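PDB 6ULY: amino acid adenylation domain-containing protein from Bacillus stratosphericus LAMA 585, which probably selects a branched α-keto acid and activates it as the acyl adenylate in a module for nonribosomal depsipeptide synthesis. Local coordinates for residues N30-I35 against A80-F85; G51-V56 against C88-F93; S99-Y104 against A109-L114; R194-N199 against G226-H231; L254-W259 against N272-M277. All blocks are in the same frame, centred on the assembly; numbering follows the deposited sequence.

Overall arrangement
The five contacts follow the chain mostly in series; interactions 1 and 2 are the exception, for their segments alternate along the chain, and both use helix 78-91. These two touch, with centres about 13 Å apart, through T83 against V56. Interaction 1 also reaches interaction 4, where V82 and L32 meet H231, and interaction 5, where I35 meets W259. Strand 31-35 of the nine-stranded sheet thus meets helices 78-91, 224-237 and 255-262. Interaction 3 stands apart, touching none of the others, in the loop that follows strand 94-97 of the seven-stranded sheet and the helix after it. Interactions 2 and 5 are the most distant, about 33 Å between centres. Of these contacts, interaction 4 holds a residue of the adenylate pocket, M229.

Interaction 1 (N30-I35 against A80-F85); sequences NGLTYI and AMVTAF
V82 of helix 78-91 receives two residues of strand 31-35. Y34 reaches it with its hydroxyl: OH lies 3.4 Å from V82 CG1 and equally far from V82 CB, while V82 CG2 comes to the ring edge, near its plane, 4.2 Å from Y34 CE1. L32 adds a methyl contact, its CD1 resting 4.0 Å from V82 CG1. A chi1 of -54°, which sets CG anti to the carbonyl carbon, lets the tyrosine ring leave the strand toward the helix. L32 and Y34, two residues apart, lie on the same face of the strand, as expected for a β-strand, and here that face belongs to the mixed sheet, between strand 41-45 on one flank and the parallel strand 240-243 on the other; helix 78-91 packs against it. The phenol oxygen, set amid methyls, is satisfied by Q44 OE1 from strand 41-45, and Q44 NE2 in turn bonds T83 OG1, so one glutamine amide bridges strand and helix next to the apolar contact. H79, a turn earlier on the helix, meets the Y34 ring edge-to-face. L49 of helix 46-62 packs on both L32 and V82.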
# COMPACT_ATOMS: atom_id res chain seq x y z
N ASN A 30 25.86 -34.27 13.90
CA ASN A 30 24.46 -33.91 13.81
C ASN A 30 24.11 -33.49 12.39
O ASN A 30 24.97 -33.40 11.51
CB ASN A 30 24.13 -32.80 14.81
CG ASN A 30 24.34 -33.24 16.24
OD1 ASN A 30 24.25 -34.43 16.55
ND2 ASN A 30 24.62 -32.29 17.12
N GLY A 31 22.83 -33.24 12.16
CA GLY A 31 22.37 -32.76 10.88
C GLY A 31 20.87 -32.63 10.80
O GLY A 31 20.20 -32.40 11.81
N LEU A 32 20.33 -32.81 9.60
CA LEU A 32 18.91 -32.61 9.34
C LEU A 32 18.21 -33.95 9.16
O LEU A 32 18.80 -34.93 8.68
CB LEU A 32 18.71 -31.76 8.08
CG LEU A 32 19.28 -30.34 8.15
CD1 LEU A 32 20.32 -30.12 7.06
CD2 LEU A 32 18.15 -29.32 8.05
N THR A 33 16.94 -33.99 9.56
CA THR A 33 16.06 -35.12 9.29
C THR A 33 14.75 -34.58 8.74
O THR A 33 14.07 -33.81 9.41
CB THR A 33 15.82 -35.95 10.55
OG1 THR A 33 16.99 -35.94 11.38
CG2 THR A 33 15.51 -37.39 10.17
N TYR A 34 14.41 -34.99 7.52
CA TYR A 34 13.20 -34.55 6.84
C TYR A 34 12.13 -35.62 6.99
O TYR A 34 12.33 -36.77 6.58
CB TYR A 34 13.49 -34.28 5.37
CG TYR A 34 14.64 -33.32 5.16
CD1 TYR A 34 14.43 -31.95 5.16
CD2 TYR A 34 15.93 -33.79 4.97
CE1 TYR A 34 15.47 -31.07 4.98
CE2 TYR A 34 16.98 -32.91 4.78
CZ TYR A 34 16.74 -31.55 4.79
OH TYR A 34 17.77 -30.66 4.60
N ILE A 35 10.99 -35.24 7.57
CA ILE A 35 9.89 -36.18 7.77
C ILE A 35 9.15 -36.38 6.46
O ILE A 35 8.84 -35.41 5.75
CB ILE A 35 8.94 -35.67 8.87
CG1 ILE A 35 9.72 -35.47 10.17
CG2 ILE A 35 7.78 -36.65 9.05
CD1 ILE A 35 8.86 -35.16 11.38
N ALA A 80 15.30 -30.27 -0.78
CA ALA A 80 15.85 -29.56 -1.93
C ALA A 80 16.11 -28.09 -1.61
O ALA A 80 17.09 -27.51 -2.09
CB ALA A 80 14.89 -29.69 -3.12
N MET A 81 15.25 -27.47 -0.79
CA MET A 81 15.40 -26.04 -0.52
C MET A 81 16.58 -25.77 0.40
O MET A 81 17.39 -24.86 0.13
CB MET A 81 14.12 -25.48 0.10
CG MET A 81 14.24 -24.03 0.57
SD MET A 81 12.66 -23.16 0.63
CE MET A 81 11.65 -24.33 1.54
N VAL A 82 16.69 -26.52 1.50
CA VAL A 82 17.85 -26.41 2.38
C VAL A 82 19.13 -26.60 1.59
O VAL A 82 20.10 -25.84 1.74
CB VAL A 82 17.75 -27.43 3.52
CG1 VAL A 82 19.07 -27.55 4.26
CG2 VAL A 82 16.64 -27.06 4.49
N THR A 83 19.16 -27.61 0.73
CA THR A 83 20.36 -27.88 -0.06
C THR A 83 20.62 -26.76 -1.05
O THR A 83 21.77 -26.33 -1.24
CB THR A 83 20.23 -29.22 -0.80
OG1 THR A 83 20.02 -30.26 0.16
CG2 THR A 83 21.47 -29.52 -1.62
N ALA A 84 19.56 -26.28 -1.72
CA ALA A 84 19.71 -25.19 -2.67
C ALA A 84 20.19 -23.91 -1.98
O ALA A 84 20.98 -23.15 -2.54
CB ALA A 84 18.39 -24.94 -3.39
N PHE A 85 19.71 -23.67 -0.76
CA PHE A 85 20.13 -22.48 -0.03
C PHE A 85 21.63 -22.49 0.23
O PHE A 85 22.31 -21.47 0.06
CB PHE A 85 19.36 -22.39 1.29
CG PHE A 85 19.83 -21.28 2.19
CD1 PHE A 85 19.31 -20.00 2.06
CD2 PHE A 85 20.78 -21.52 3.17
CE1 PHE A 85 19.74 -18.98 2.89
CE2 PHE A 85 21.20 -20.51 4.01
CZ PHE A 85 20.68 -19.23 3.86

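Interaction 2 (G51-V56 against C88-F93); sequences GDAERV and CVLGGF. With SO4 (sulfate ion), chain G.
A53 presents its methyl group to L90, whose branch lies against helix 46-62: A53 CB is 3.8 Å from L90 CD1. The leucine gets there by turning CG away from its own carbonyl carbon (chi1 -69°) and keeping the chain extended beyond, which leads CD1 out to the other helix. One residue on, E54 closes over the same methyl with its aliphatic part, E54 CG standing 3.5 Å from L90 CD1, so that a single leucine branch touches both an alanine methyl and the stem of a glutamate, which come from adjacent residues. The carboxylate goes elsewhere: the chain runs extended past CG, and OE2 forms a salt bridge with R161. R55 turns from the contact and grips a sulfate ion, probably from the crystallisation liquor. Its NH1 is 2.7 Å from sulfate O2, which lies at the guanidinium edge, and the bonds of NH1 and NH2 to sulfate O4 are weak; NH1 also bonds L159 O, and R161 N holds the sulfate too. V56 then packs on T83 and A87, a turn or two back along the partner helix. That helix finishes in a Schellman motif, with G92 at positive phi (73°) and two weak bonds back into the last turn. Helices 46-62 and 78-91 pack across one another; C88 and F93 pack on strand 70-74 of the seven-stranded sheet, and L57 and L60 also cover F93.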
# COMPACT_ATOMS: atom_id res chain seq x y z
N GLY A 51 28.36 -31.52 1.22
CA GLY A 51 28.62 -32.16 -0.06
C GLY A 51 27.46 -32.02 -1.02
O GLY A 51 27.65 -31.70 -2.20
N ASP A 52 26.24 -32.26 -0.53
CA ASP A 52 25.06 -32.03 -1.37
C ASP A 52 25.03 -30.60 -1.89
O ASP A 52 24.76 -30.37 -3.08
CB ASP A 52 23.79 -32.34 -0.57
CG ASP A 52 23.62 -33.83 -0.33
OD1 ASP A 52 24.13 -34.61 -1.16
OD2 ASP A 52 22.98 -34.22 0.67
N ALA A 53 25.30 -29.62 -1.03
CA ALA A 53 25.32 -28.23 -1.47
C ALA A 53 26.40 -28.01 -2.53
O ALA A 53 26.21 -27.24 -3.47
CB ALA A 53 25.53 -27.30 -0.28
N GLU A 54 27.54 -28.69 -2.37
CA GLU A 54 28.60 -28.57 -3.37
C GLU A 54 28.20 -29.21 -4.69
O GLU A 54 28.57 -28.72 -5.76
CB GLU A 54 29.89 -29.19 -2.83
CG GLU A 54 30.60 -28.33 -1.78
CD GLU A 54 31.65 -29.09 -1.00
OE1 GLU A 54 32.35 -28.46 -0.18
OE2 GLU A 54 31.78 -30.32 -1.20
N ARG A 55 27.44 -30.31 -4.64
CA ARG A 55 26.94 -30.91 -5.87
C ARG A 55 25.98 -29.96 -6.58
O ARG A 55 26.14 -29.67 -7.77
CB ARG A 55 26.26 -32.25 -5.56
CG ARG A 55 27.19 -33.29 -4.96
CD ARG A 55 26.52 -34.66 -4.83
NE ARG A 55 27.14 -35.47 -3.79
CZ ARG A 55 28.30 -36.11 -3.93
NH1 ARG A 55 28.97 -36.03 -5.07
NH2 ARG A 55 28.80 -36.82 -2.93
N VAL A 56 24.99 -29.45 -5.85
CA VAL A 56 24.07 -28.48 -6.45
C VAL A 56 24.84 -27.28 -6.99
O VAL A 56 24.49 -26.72 -8.04
CB VAL A 56 23.00 -28.05 -5.43
CG1 VAL A 56 22.13 -26.93 -6.01
CG2 VAL A 56 22.15 -29.23 -5.03
N CYS A 88 23.83 -21.96 -2.80
CA CYS A 88 23.92 -20.53 -3.08
C CYS A 88 24.90 -19.85 -2.13
O CYS A 88 25.71 -19.01 -2.55
CB CYS A 88 22.54 -19.89 -2.98
SG CYS A 88 21.39 -20.37 -4.29
N VAL A 89 24.83 -20.17 -0.84
CA VAL A 89 25.80 -19.65 0.12
C VAL A 89 27.22 -19.97 -0.33
O VAL A 89 28.12 -19.13 -0.26
CB VAL A 89 25.52 -20.22 1.52
CG1 VAL A 89 26.69 -19.95 2.46
CG2 VAL A 89 24.23 -19.64 2.07
N LEU A 90 27.45 -21.20 -0.80
CA LEU A 90 28.80 -21.58 -1.23
C LEU A 90 29.22 -20.79 -2.47
O LEU A 90 30.38 -20.37 -2.58
CB LEU A 90 28.88 -23.08 -1.51
CG LEU A 90 28.76 -24.02 -0.31
CD1 LEU A 90 28.83 -25.47 -0.76
CD2 LEU A 90 29.83 -23.71 0.72
N GLY A 91 28.31 -20.59 -3.40
CA GLY A 91 28.64 -19.90 -4.63
C GLY A 91 28.61 -18.40 -4.55
O GLY A 91 28.93 -17.74 -5.55
N GLY A 92 28.26 -17.82 -3.40
CA GLY A 92 28.05 -16.39 -3.34
C GLY A 92 26.78 -15.93 -4.01
O GLY A 92 26.60 -14.73 -4.24
N PHE A 93 25.90 -16.86 -4.36
CA PHE A 93 24.62 -16.53 -4.93
C PHE A 93 23.67 -16.11 -3.82
O PHE A 93 23.82 -16.53 -2.67
CB PHE A 93 24.05 -17.72 -5.70
CG PHE A 93 25.06 -18.43 -6.56
CD1 PHE A 93 25.98 -17.71 -7.31
CD2 PHE A 93 25.11 -19.81 -6.60
CE1 PHE A 93 26.91 -18.35 -8.09
CE2 PHE A 93 26.04 -20.46 -7.39
CZ PHE A 93 26.95 -19.74 -8.13
S SO4 G . 32.23 -36.39 -5.54
O1 SO4 G . 32.34 -35.00 -5.28
O2 SO4 G . 31.19 -36.62 -6.51
O3 SO4 G . 33.49 -36.85 -6.09
O4 SO4 G . 31.91 -37.08 -4.29

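Interaction 3 (S99-Y104 against A109-L114); sequences SAAPTY and AAVKKL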
# COMPACT_ATOMS: atom_id res chain seq x y z
N SER A 99 7.63 -18.31 -0.74
CA SER A 99 6.85 -19.54 -0.85
C SER A 99 6.37 -19.74 -2.28
O SER A 99 6.19 -18.78 -3.04
CB SER A 99 5.65 -19.50 0.10
OG SER A 99 4.82 -18.39 -0.20
N ALA A 100 6.17 -21.00 -2.65
CA ALA A 100 5.58 -21.32 -3.93
C ALA A 100 4.11 -20.89 -3.95
O ALA A 100 3.46 -20.78 -2.91
CB ALA A 100 5.69 -22.81 -4.22
N ALA A 101 3.61 -20.64 -5.15
CA ALA A 101 2.22 -20.23 -5.29
C ALA A 101 1.29 -21.42 -5.01
O ALA A 101 1.66 -22.57 -5.23
CB ALA A 101 1.95 -19.69 -6.69
N PRO A 102 0.08 -21.15 -4.51
CA PRO A 102 -0.89 -22.25 -4.35
C PRO A 102 -1.23 -22.93 -5.67
O PRO A 102 -1.55 -24.12 -5.68
CB PRO A 102 -2.11 -21.56 -3.73
CG PRO A 102 -1.96 -20.11 -4.09
CD PRO A 102 -0.48 -19.85 -4.10
N THR A 103 -1.17 -22.19 -6.78
CA THR A 103 -1.36 -22.77 -8.10
C THR A 103 -0.65 -21.89 -9.12
O THR A 103 -0.49 -20.68 -8.92
CB THR A 103 -2.84 -22.91 -8.48
OG1 THR A 103 -2.95 -23.42 -9.81
CG2 THR A 103 -3.56 -21.56 -8.39
N TYR A 104 -0.23 -22.51 -10.22
CA TYR A 104 0.43 -21.82 -11.32
C TYR A 104 -0.39 -21.87 -12.61
O TYR A 104 0.14 -21.55 -13.68
CB TYR A 104 1.82 -22.42 -11.57
CG TYR A 104 2.77 -22.30 -10.40
CD1 TYR A 104 3.75 -21.32 -10.38
CD2 TYR A 104 2.68 -23.17 -9.32
CE1 TYR A 104 4.62 -21.20 -9.31
CE2 TYR A 104 3.54 -23.06 -8.24
CZ TYR A 104 4.51 -22.07 -8.24
OH TYR A 104 5.38 -21.96 -7.18
N ALA A 109 -3.28 -13.78 -7.21
CA ALA A 109 -2.51 -12.79 -6.46
C ALA A 109 -1.08 -13.26 -6.21
O ALA A 109 -0.12 -12.54 -6.48
CB ALA A 109 -3.20 -12.48 -5.13
N ALA A 110 -0.93 -14.48 -5.69
CA ALA A 110 0.41 -15.01 -5.43
C ALA A 110 1.26 -14.98 -6.69
O ALA A 110 2.44 -14.60 -6.64
CB ALA A 110 0.31 -16.44 -4.88
N VAL A 111 0.68 -15.35 -7.83
CA VAL A 111 1.44 -15.37 -9.07
C VAL A 111 1.84 -13.96 -9.49
O VAL A 111 2.93 -13.75 -10.04
CB VAL A 111 0.63 -16.09 -10.17
CG1 VAL A 111 1.23 -15.83 -11.54
CG2 VAL A 111 0.55 -17.57 -9.88
N LYS A 112 0.97 -12.98 -9.25
CA LYS A 112 1.31 -11.59 -9.56
C LYS A 112 2.49 -11.13 -8.72
O LYS A 112 3.42 -10.49 -9.22
CB LYS A 112 0.10 -10.68 -9.33
CG LYS A 112 -1.06 -10.92 -10.28
CD LYS A 112 -2.18 -9.90 -10.06
CE LYS A 112 -3.34 -10.12 -11.01
NZ LYS A 112 -4.45 -9.15 -10.80
N LYS A 113 2.46 -11.43 -7.42
CA LYS A 113 3.56 -11.02 -6.54
C LYS A 113 4.88 -11.66 -6.96
O LYS A 113 5.92 -11.00 -6.95
CB LYS A 113 3.22 -11.38 -5.09
CG LYS A 113 1.92 -10.75 -4.60
CD LYS A 113 1.67 -11.03 -3.12
CE LYS A 113 0.44 -10.28 -2.63
NZ LYS A 113 0.34 -10.27 -1.14
N LEU A 114 4.85 -12.94 -7.34
CA LEU A 114 6.07 -13.58 -7.81
C LEU A 114 6.62 -12.86 -9.03
O LEU A 114 7.84 -12.64 -9.14
CB LEU A 114 5.82 -15.06 -8.13
CG LEU A 114 5.42 -15.94 -6.95
CD1 LEU A 114 5.04 -17.34 -7.43
CD2 LEU A 114 6.54 -16.01 -5.92
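This is an apolar fold-back, A101 and P102 of a loop leaning on A110, V111 and L114 in the first turns of the helix that the loop leads into. A101 sits at the centre: its CB is 4.0 Å from L114 CD1 and 4.1 Å from A110 CB, with V111 CG2 beside it. P102 abuts the helix through its ring carbon CD, 3.6 Å from A110 CB. Strand 94-97, this loop and helix 109-120 form a β-loop-α unit at the seven-stranded sheet, and L114 also reaches F72 and Q74 of strand 70-74. Y104 locks the loop from within. Its first torsion (chi1 -62°) swings CG to the side of the backbone N, and the ring doubles back beneath A101, whose CB lies 3.8 Å above one face, toward its rim; Y104 OH accepts the N-H of A101, with A101 N at 3.0 Å (N-H...O angle 148°). That same hydroxyl also bonds Q74 OE1, and the NE2 of Q74 holds S99 O. At the helix start, N108 joins the two parts, its ND2 bonding T103 O and its OD1 bonding V111 N, while V111 CG2 approaches T103 O to 3.4 Å.

Interaction 4 (R194-N199 against G226-H231); sequences RSVLAN and GIVMFH
V228 of helix 224-237 meets V196 and N199 on helix 193-207. Its CG1 does most of the touching: V228 CG1 is 4.0 Å from V196 CG1 and 3.9 Å from N199 OD1, while V228 CG2 also nears V196 CG1, at 4.1 Å. CG1 of V228 lies opposite the backbone N (chi1 -179°), which sends it outward from the helix to meet the equally placed CG1 of V196. F175 of strand 173-178 touches both valines. At M229 the side chain leads away from helix 193-207 and touches the bound keto acyl adenylate, placing M229 in the adenylate pocket. F230 goes to W269, and H231 points elsewhere, with ND1 bonded to Q241 OE1 and NE2 to W86 NE1. The turn carrying these residues is widened into a π-type turn, marked by H231 N bonding G226 O at 3.1 Å, one residue further back than in an α-helix. On the other helix, N199 (chi1 -176°) aims its amide toward strand 338-342: ND2 bonds A339 O, with a weak bond to I336 O, and OD1 has a weak bond to S338 OG. The chemistry is therefore split. Dispersion between valine methyls joins the two helices, whereas the buried amide beside them spends its polarity on the neighbouring strand, and its oxygen also lies against V228.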
# COMPACT_ATOMS: atom_id res chain seq x y z
N ARG A 194 26.23 -10.58 8.18
CA ARG A 194 26.41 -9.94 9.48
C ARG A 194 25.08 -9.75 10.19
O ARG A 194 24.95 -10.05 11.38
CB ARG A 194 27.12 -8.59 9.30
CG ARG A 194 27.58 -7.96 10.60
CD ARG A 194 28.13 -6.55 10.40
NE ARG A 194 29.26 -6.51 9.48
CZ ARG A 194 30.52 -6.82 9.81
NH1 ARG A 194 30.81 -7.22 11.04
NH2 ARG A 194 31.48 -6.74 8.89
N SER A 195 24.07 -9.23 9.48
CA SER A 195 22.79 -8.97 10.13
C SER A 195 22.11 -10.27 10.56
O SER A 195 21.55 -10.35 11.66
CB SER A 195 21.88 -8.17 9.20
OG SER A 195 21.73 -8.78 7.93
N VAL A 196 22.16 -11.30 9.71
CA VAL A 196 21.56 -12.58 10.07
C VAL A 196 22.30 -13.19 11.26
O VAL A 196 21.70 -13.55 12.27
CB VAL A 196 21.55 -13.52 8.86
CG1 VAL A 196 21.09 -14.90 9.26
CG2 VAL A 196 20.65 -12.94 7.76
N LEU A 197 23.63 -13.29 11.16
CA LEU A 197 24.40 -13.91 12.23
C LEU A 197 24.26 -13.16 13.54
O LEU A 197 24.33 -13.76 14.61
CB LEU A 197 25.87 -14.02 11.83
CG LEU A 197 26.21 -15.13 10.84
CD1 LEU A 197 27.66 -15.01 10.41
CD2 LEU A 197 25.95 -16.49 11.46
N ALA A 198 24.09 -11.84 13.47
CA ALA A 198 23.89 -11.06 14.69
C ALA A 198 22.60 -11.47 15.38
O ALA A 198 22.55 -11.56 16.62
CB ALA A 198 23.86 -9.56 14.36
N ASN A 199 21.53 -11.70 14.61
CA ASN A 199 20.30 -12.21 15.20
C ASN A 199 20.49 -13.63 15.72
O ASN A 199 20.03 -13.96 16.81
CB ASN A 199 19.17 -12.17 14.17
CG ASN A 199 17.85 -12.61 14.75
OD1 ASN A 199 17.63 -13.79 15.02
ND2 ASN A 199 16.95 -11.65 14.94
N GLY A 226 11.53 -19.40 10.12
CA GLY A 226 11.93 -20.72 9.68
C GLY A 226 13.38 -20.76 9.23
O GLY A 226 14.11 -21.70 9.56
N ILE A 227 13.81 -19.74 8.49
CA ILE A 227 15.16 -19.78 7.93
C ILE A 227 16.19 -19.34 8.96
O ILE A 227 17.23 -19.98 9.12
CB ILE A 227 15.22 -18.94 6.64
CG1 ILE A 227 16.64 -18.96 6.05
CG2 ILE A 227 14.76 -17.50 6.87
CD1 ILE A 227 17.15 -20.36 5.70
N VAL A 228 15.91 -18.26 9.70
CA VAL A 228 16.89 -17.71 10.62
C VAL A 228 16.67 -18.24 12.03
O VAL A 228 17.54 -18.91 12.59
CB VAL A 228 16.86 -16.17 10.62
CG1 VAL A 228 17.91 -15.61 11.59
CG2 VAL A 228 17.08 -15.62 9.22
N MET A 229 15.50 -17.95 12.61
CA MET A 229 15.31 -18.23 14.03
C MET A 229 15.53 -19.71 14.35
O MET A 229 15.90 -20.05 15.48
CB MET A 229 13.91 -17.81 14.47
CG MET A 229 13.67 -17.99 15.96
SD MET A 229 12.05 -17.39 16.51
CE MET A 229 10.96 -18.52 15.65
N PHE A 230 15.34 -20.60 13.37
CA PHE A 230 15.50 -22.03 13.60
C PHE A 230 16.59 -22.61 12.71
O PHE A 230 17.65 -22.99 13.23
CB PHE A 230 14.17 -22.75 13.43
CG PHE A 230 13.44 -22.94 14.73
CD1 PHE A 230 13.26 -24.20 15.26
CD2 PHE A 230 12.98 -21.85 15.45
CE1 PHE A 230 12.61 -24.38 16.46
CE2 PHE A 230 12.34 -22.01 16.66
CZ PHE A 230 12.15 -23.28 17.17
N HIS A 231 16.39 -22.67 11.40
CA HIS A 231 17.35 -23.38 10.56
C HIS A 231 18.77 -22.87 10.78
O HIS A 231 19.68 -23.65 11.09
CB HIS A 231 16.95 -23.26 9.08
CG HIS A 231 17.93 -23.90 8.15
ND1 HIS A 231 18.32 -25.22 8.26
CD2 HIS A 231 18.61 -23.40 7.09
CE1 HIS A 231 19.19 -25.50 7.31
NE2 HIS A 231 19.38 -24.42 6.58

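Interaction 5 (L254-W259 against N272-M277); sequences LRWLDW and NFAFAM. With SO4 (sulfate ion), chain N; SO4 (sulfate ion), chain O.
W256 and F275 meet because their side chains start out differently: CG of W256 stands opposite the backbone N (chi1 -157°), carrying the indole toward the other helix, while F275 has its CG anti to the carbonyl carbon instead (chi1 -64°), bringing the phenyl ring within reach. The result is a T-shaped (edge-to-face) pair, the six-membered ring of the tryptophan presenting its edge to the phenylalanine face, with centroids 5.3 Å apart and planes at 77°. W256 CH2 is the leading atom, 3.9 Å from F275 CZ and 4.0 Å from F275 CE1. Next to it, W256 CZ3 sits 4.0 Å from A274 CB. The indole N-H end is engaged in its own right, NE1 bonding T268 OG1, and W218 meets the indole edge-to-face as well. R255 turns outward, where its guanidinium holds two sulfate ions, probably from the crystallisation liquor: NH1 bonds O1 of one at 2.7 Å, NH2 adds a weak bond to O3 of that ion, and NH2 bonds O2 of the other at 3.2 Å. Helices 255-262 and 272-279 are the neighbours of strand 267-270 in the chain, one before it and one after, and that strand lies between 214-217 and 297-301 in the nine-stranded sheet. Helix 307-317 backs F275 through F313, edge-to-face, while F273 and A276 turn to helix 560-570.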
# COMPACT_ATOMS: atom_id res chain seq x y z
N LEU A 254 -2.34 -32.55 14.91
CA LEU A 254 -1.82 -33.42 15.96
C LEU A 254 -0.50 -34.07 15.57
O LEU A 254 0.19 -34.60 16.44
CB LEU A 254 -2.84 -34.50 16.31
CG LEU A 254 -4.06 -34.02 17.11
CD1 LEU A 254 -4.97 -35.20 17.42
CD2 LEU A 254 -3.64 -33.31 18.39
N ARG A 255 -0.13 -34.04 14.29
CA ARG A 255 1.19 -34.51 13.89
C ARG A 255 2.29 -33.75 14.62
O ARG A 255 3.36 -34.31 14.88
CB ARG A 255 1.37 -34.36 12.39
CG ARG A 255 0.69 -35.45 11.62
CD ARG A 255 0.68 -35.18 10.13
NE ARG A 255 -0.01 -36.26 9.44
CZ ARG A 255 -0.45 -36.20 8.19
NH1 ARG A 255 -0.28 -35.10 7.47
NH2 ARG A 255 -1.06 -37.25 7.66
N TRP A 256 2.06 -32.48 14.94
CA TRP A 256 3.02 -31.74 15.76
C TRP A 256 3.35 -32.53 17.02
O TRP A 256 4.53 -32.72 17.36
CB TRP A 256 2.44 -30.37 16.13
CG TRP A 256 3.46 -29.32 16.48
CD1 TRP A 256 4.82 -29.40 16.35
CD2 TRP A 256 3.18 -28.02 17.02
NE1 TRP A 256 5.40 -28.23 16.78
CE2 TRP A 256 4.42 -27.37 17.19
CE3 TRP A 256 2.01 -27.34 17.37
CZ2 TRP A 256 4.52 -26.07 17.70
CZ3 TRP A 256 2.11 -26.06 17.88
CH2 TRP A 256 3.35 -25.44 18.04
N LEU A 257 2.32 -33.02 17.72
CA LEU A 257 2.56 -33.83 18.91
C LEU A 257 3.36 -35.08 18.57
O LEU A 257 4.38 -35.37 19.20
CB LEU A 257 1.23 -34.19 19.57
CG LEU A 257 0.36 -33.00 19.99
CD1 LEU A 257 -0.81 -33.48 20.85
CD2 LEU A 257 1.17 -31.95 20.73
N ASP A 258 2.91 -35.84 17.56
CA ASP A 258 3.62 -37.05 17.16
C ASP A 258 5.09 -36.75 16.91
O ASP A 258 5.97 -37.53 17.31
CB ASP A 258 3.01 -37.63 15.88
CG ASP A 258 1.56 -37.97 16.03
OD1 ASP A 258 1.03 -37.93 17.16
OD2 ASP A 258 0.93 -38.29 15.00
N TRP A 259 5.37 -35.65 16.22
CA TRP A 259 6.73 -35.32 15.82
C TRP A 259 7.58 -34.97 17.04
O TRP A 259 8.69 -35.48 17.20
CB TRP A 259 6.71 -34.18 14.81
CG TRP A 259 6.10 -34.54 13.48
CD1 TRP A 259 6.01 -35.79 12.93
CD2 TRP A 259 5.50 -33.64 12.53
NE1 TRP A 259 5.40 -35.72 11.70
CE2 TRP A 259 5.07 -34.42 11.44
CE3 TRP A 259 5.28 -32.26 12.51
CZ2 TRP A 259 4.44 -33.86 10.33
CZ3 TRP A 259 4.65 -31.70 11.40
CH2 TRP A 259 4.24 -32.50 10.33
N ASN A 272 0.66 -18.13 16.78
CA ASN A 272 -0.35 -18.44 17.79
C ASN A 272 -1.45 -19.33 17.24
O ASN A 272 -2.07 -20.09 17.99
CB ASN A 272 -0.94 -17.15 18.35
CG ASN A 272 -1.79 -17.39 19.58
OD1 ASN A 272 -1.28 -17.64 20.67
ND2 ASN A 272 -3.11 -17.32 19.41
N PHE A 273 -1.72 -19.26 15.93
CA PHE A 273 -2.83 -20.03 15.36
C PHE A 273 -2.60 -21.53 15.51
O PHE A 273 -3.54 -22.29 15.73
CB PHE A 273 -3.04 -19.67 13.88
CG PHE A 273 -2.02 -20.28 12.95
CD1 PHE A 273 -0.94 -19.55 12.51
CD2 PHE A 273 -2.16 -21.59 12.50
CE1 PHE A 273 -0.01 -20.11 11.65
CE2 PHE A 273 -1.23 -22.15 11.65
CZ PHE A 273 -0.15 -21.41 11.23
N ALA A 274 -1.34 -21.97 15.39
CA ALA A 274 -1.05 -23.39 15.51
C ALA A 274 -1.38 -23.90 16.91
O ALA A 274 -1.92 -25.00 17.07
CB ALA A 274 0.41 -23.67 15.17
N PHE A 275 -1.07 -23.10 17.93
CA PHE A 275 -1.44 -23.47 19.29
C PHE A 275 -2.95 -23.57 19.43
O PHE A 275 -3.47 -24.49 20.07
CB PHE A 275 -0.88 -22.47 20.29
CG PHE A 275 0.63 -22.43 20.33
CD1 PHE A 275 1.35 -21.73 19.38
CD2 PHE A 275 1.33 -23.09 21.33
CE1 PHE A 275 2.73 -21.70 19.41
CE2 PHE A 275 2.71 -23.06 21.37
CZ PHE A 275 3.41 -22.36 20.41
N ALA A 276 -3.68 -22.63 18.82
CA ALA A 276 -5.13 -22.68 18.87
C ALA A 276 -5.67 -23.88 18.09
O ALA A 276 -6.66 -24.50 18.50
CB ALA A 276 -5.72 -21.39 18.32
N MET A 277 -5.02 -24.23 16.97
CA MET A 277 -5.45 -25.40 16.21
C MET A 277 -5.34 -26.66 17.06
O MET A 277 -6.25 -27.50 17.06
CB MET A 277 -4.63 -25.53 14.93
CG MET A 277 -4.96 -24.51 13.86
SD MET A 277 -3.97 -24.71 12.36
CE MET A 277 -4.77 -26.12 11.60
S SO4 N . -2.49 -36.02 4.56
O1 SO4 N . -1.76 -34.96 5.19
O2 SO4 N . -2.93 -35.59 3.26
O3 SO4 N . -1.63 -37.17 4.42
O4 SO4 N . -3.63 -36.37 5.37
S SO4 O . 0.78 -40.63 8.02
O1 SO4 O . 1.60 -39.58 8.56
O2 SO4 O . -0.59 -40.37 8.34
O3 SO4 O . 0.94 -40.68 6.60
O4 SO4 O . 1.17 -41.88 8.59